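PDB 3KYA: putative phosphatase from Bacteroides thetaiotaomicron, which is of unproven function, named a putative phosphatase, and binds zinc ions while pairing an IPT/TIG domain with a beta-propeller-like ring of antiparallel sheets. Local coordinates for residues C136-N141 with H466-I471. Sequence-based numbering, arbitrary orientation.
Sequences CGFSDN and HTIRTI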
ATOM      1  N   CYS A 136      30.698  24.270   3.386  1.00 14.69           N
ATOM      2  CA  CYS A 136      29.344  24.798   3.410  1.00 13.99           C
ATOM      3  C   CYS A 136      29.046  25.528   2.099  1.00 13.50           C
ATOM      4  O   CYS A 136      29.949  25.794   1.305  1.00 13.39           O
ATOM      5  CB  CYS A 136      29.145  25.726   4.610  1.00 14.15           C
ATOM      6  SG  CYS A 136      30.367  27.100   4.744  1.00 14.82           S
ATOM      7  N   GLY A 137      27.770  25.821   1.871  1.00 12.53           N
ATOM      8  CA  GLY A 137      27.319  26.520   0.671  1.00 13.08           C
ATOM      9  C   GLY A 137      25.937  25.988   0.353  1.00 12.88           C
ATOM     10  O   GLY A 137      24.989  26.245   1.111  1.00 12.73           O
ATOM     11  N   PHE A 138      25.839  25.271  -0.763  1.00 13.07           N
ATOM     12  CA  PHE A 138      24.628  24.523  -1.176  1.00 13.17           C
ATOM     13  C   PHE A 138      23.285  25.263  -1.126  1.00 13.84           C
ATOM     14  O   PHE A 138      22.245  24.606  -1.009  1.00 14.25           O
ATOM     15  CB  PHE A 138      24.484  23.286  -0.261  1.00 13.54           C
ATOM     16  CG  PHE A 138      25.721  22.430  -0.175  1.00 13.60           C
ATOM     17  CD1 PHE A 138      26.093  21.631  -1.243  1.00 14.53           C
ATOM     18  CD2 PHE A 138      26.504  22.415   0.976  1.00 12.95           C
ATOM     19  CE1 PHE A 138      27.225  20.845  -1.183  1.00 14.08           C
ATOM     20  CE2 PHE A 138      27.657  21.611   1.054  1.00 13.54           C
ATOM     21  CZ  PHE A 138      28.011  20.830  -0.023  1.00 12.88           C
ATOM     22  N   SER A 139      23.292  26.584  -1.308  1.00 13.49           N
ATOM     23  CA  SER A 139      22.087  27.392  -1.047  1.00 13.88           C
ATOM     24  C   SER A 139      21.176  27.701  -2.231  1.00 13.89           C
ATOM     25  O   SER A 139      20.007  28.059  -2.034  1.00 14.17           O
ATOM     26  CB  SER A 139      22.501  28.687  -0.340  1.00 13.84           C
ATOM     27  OG  SER A 139      23.374  29.472  -1.127  1.00 13.83           O
ATOM     28  N   ASP A 140      21.685  27.552  -3.446  1.00 13.54           N
ATOM     29  CA  ASP A 140      20.865  27.754  -4.634  1.00 13.38           C
ATOM     30  C   ASP A 140      20.213  26.436  -5.015  1.00 13.39           C
ATOM     31  O   ASP A 140      20.693  25.370  -4.623  1.00 12.64           O
ATOM     32  CB  ASP A 140      21.723  28.268  -5.771  1.00 13.10           C
ATOM     33  CG  ASP A 140      22.351  29.604  -5.450  1.00 14.69           C
ATOM     34  OD1 ASP A 140      21.609  30.561  -5.107  1.00 15.17           O
ATOM     35  OD2 ASP A 140      23.586  29.690  -5.535  1.00 17.05           O
ATOM     36  N   ASN A 141      19.097  26.509  -5.743  1.00 13.17           N
ATOM     37  CA  ASN A 141      18.397  25.313  -6.225  1.00 13.16           C
ATOM     38  C   ASN A 141      19.370  24.465  -7.052  1.00 12.96           C
ATOM     39  O   ASN A 141      20.001  24.973  -7.988  1.00 12.76           O
ATOM     40  CB  ASN A 141      17.161  25.757  -7.023  1.00 13.24           C
ATOM     41  CG  ASN A 141      16.241  24.608  -7.430  1.00 13.49           C
ATOM     42  OD1 ASN A 141      16.678  23.615  -7.980  1.00 15.91           O
ATOM     43  ND2 ASN A 141      14.937  24.783  -7.195  1.00 14.18           N
ATOM     44  N   HIS A 466      20.684  23.923   3.275  1.00 12.42           N
ATOM     45  CA  HIS A 466      22.066  24.131   2.804  1.00 12.06           C
ATOM     46  C   HIS A 466      22.959  22.915   3.092  1.00 11.84           C
ATOM     47  O   HIS A 466      24.160  23.043   3.426  1.00 10.98           O
ATOM     48  CB  HIS A 466      22.698  25.400   3.381  1.00 11.93           C
ATOM     49  CG  HIS A 466      21.842  26.628   3.237  1.00 10.75           C
ATOM     50  ND1 HIS A 466      20.892  26.764   2.246  1.00 10.08           N
ATOM     51  CD2 HIS A 466      21.863  27.809   3.904  1.00 12.30           C
ATOM     52  CE1 HIS A 466      20.313  27.949   2.358  1.00 12.01           C
ATOM     53  NE2 HIS A 466      20.891  28.606   3.349  1.00  9.47           N
ATOM     54  N   THR A 467      22.368  21.739   2.914  1.00 11.80           N
ATOM     55  CA  THR A 467      23.026  20.471   3.194  1.00 11.47           C
ATOM     56  C   THR A 467      22.805  19.400   2.126  1.00 11.90           C
ATOM     57  O   THR A 467      21.858  19.463   1.306  1.00 11.39           O
ATOM     58  CB  THR A 467      22.477  19.855   4.505  1.00 11.73           C
ATOM     59  OG1 THR A 467      21.039  19.848   4.466  1.00 12.68           O
ATOM     60  CG2 THR A 467      22.920  20.654   5.733  1.00 10.98           C
ATOM     61  N   ILE A 468      23.716  18.433   2.136  1.00 10.85           N
ATOM     62  CA  ILE A 468      23.550  17.206   1.388  1.00 10.96           C
ATOM     63  C   ILE A 468      23.162  16.187   2.457  1.00 10.88           C
ATOM     64  O   ILE A 468      23.891  16.014   3.449  1.00 10.31           O
ATOM     65  CB  ILE A 468      24.814  16.740   0.665  1.00 10.93           C
ATOM     66  CG1 ILE A 468      25.318  17.792  -0.336  1.00 11.41           C
ATOM     67  CG2 ILE A 468      24.544  15.420  -0.027  1.00 10.40           C
ATOM     68  CD1 ILE A 468      24.315  18.185  -1.442  1.00 10.67           C
ATOM     69  N   ARG A 469      22.002  15.552   2.271  1.00 10.76           N
ATOM     70  CA  ARG A 469      21.461  14.555   3.185  1.00 11.08           C
ATOM     71  C   ARG A 469      21.609  13.172   2.557  1.00 11.52           C
ATOM     72  O   ARG A 469      21.813  13.049   1.347  1.00 12.34           O
ATOM     73  CB  ARG A 469      19.978  14.803   3.466  1.00 11.01           C
ATOM     74  CG  ARG A 469      19.608  16.211   3.863  1.00  9.89           C
ATOM     75  CD  ARG A 469      20.100  16.592   5.227  1.00 11.66           C
ATOM     76  NE  ARG A 469      19.413  15.892   6.312  1.00 12.28           N
ATOM     77  CZ  ARG A 469      18.223  16.227   6.807  1.00 11.76           C
ATOM     78  NH1 ARG A 469      17.528  17.247   6.306  1.00 12.27           N
ATOM     79  NH2 ARG A 469      17.720  15.529   7.822  1.00 10.45           N
ATOM     80  N   THR A 470      21.542  12.143   3.389  1.00 12.46           N
ATOM     81  CA  THR A 470      21.590  10.776   2.919  1.00 12.63           C
ATOM     82  C   THR A 470      20.348  10.036   3.384  1.00 12.53           C
ATOM     83  O   THR A 470      19.752  10.407   4.391  1.00 12.16           O
ATOM     84  CB  THR A 470      22.819  10.004   3.463  1.00 13.12           C
ATOM     85  OG1 THR A 470      22.828  10.042   4.895  1.00 13.74           O
ATOM     86  CG2 THR A 470      24.115  10.604   2.930  1.00 13.00           C
ATOM     87  N   ILE A 471      19.942   9.020   2.628  1.00 12.68           N
ATOM     88  CA  ILE A 471      18.918   8.078   3.088  1.00 12.43           C
ATOM     89  C   ILE A 471      19.577   6.736   2.862  1.00 12.39           C
ATOM     90  O   ILE A 471      19.860   6.360   1.717  1.00 13.00           O
ATOM     91  CB  ILE A 471      17.595   8.157   2.349  1.00 12.89           C
ATOM     92  CG1 ILE A 471      17.055   9.588   2.402  1.00 13.42           C
ATOM     93  CG2 ILE A 471      16.606   7.150   2.988  1.00 13.15           C
ATOM     94  CD1 ILE A 471      15.756   9.826   1.584  1.00 14.44           C
TER
HETATM   95  O   HOH W   1      26.060  24.855   4.022  1.00 11.78           O
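F138 and I468, both buried, form the tightly packed part of this contact. CG1 of I468 lies over one face of the F138 ring, 4.1 Å from its centroid and 28° off the normal, a CH-pi contact. CD1 of I468 spreads the touch onto the same ring, 3.9 Å from CD1 of F138. The two side chains cross at about a right angle. With CG anti to the carbonyl carbon (chi1 -52°), the F138 ring brings CD2 within 3.4 Å of O of H466 while CE1 reaches CG1 of I468. CB of H466 touches O of G137 at 3.3 Å. Y158 and I156 of strand 153-159 pack on F138 and I468 respectively.

The more open side is at S139, which is partly exposed. Its CB sits over one face of the buried H466 imidazole, 3.8 Å from the centroid and offset toward the rim, a second CH-pi contact. H466 ND1 is hydrogen-bonded to O of Q463, which helps set the turn of the ring.

No direct hydrogen bond joins the two segments. A water bridges them instead. It accepts from N of G137 at 2.9 Å. It lies 2.7 Å from O of H466 and can donate to it, though other acceptors compete for its protons. It sits at the edge of the F138 ring, in its plane. Replacing F138 by an alanine would remove the ring and probably leave a gap over CG1 and CD1 of I468 and beside the water.

A G1 beta bulge sets H466 and T467 opposite D462 as strand 467-473 begins. The contact thus joins the loop before strand 141-147 to the neighbouring sheet, consistent with adjacent blades of a beta-propeller. O of F138 adds a direct hydrogen bond to NE2 of H461 in that sheet. The chemistry implies a junction held by apolar and CH-pi packing, with one water linking N of G137 to O of H466.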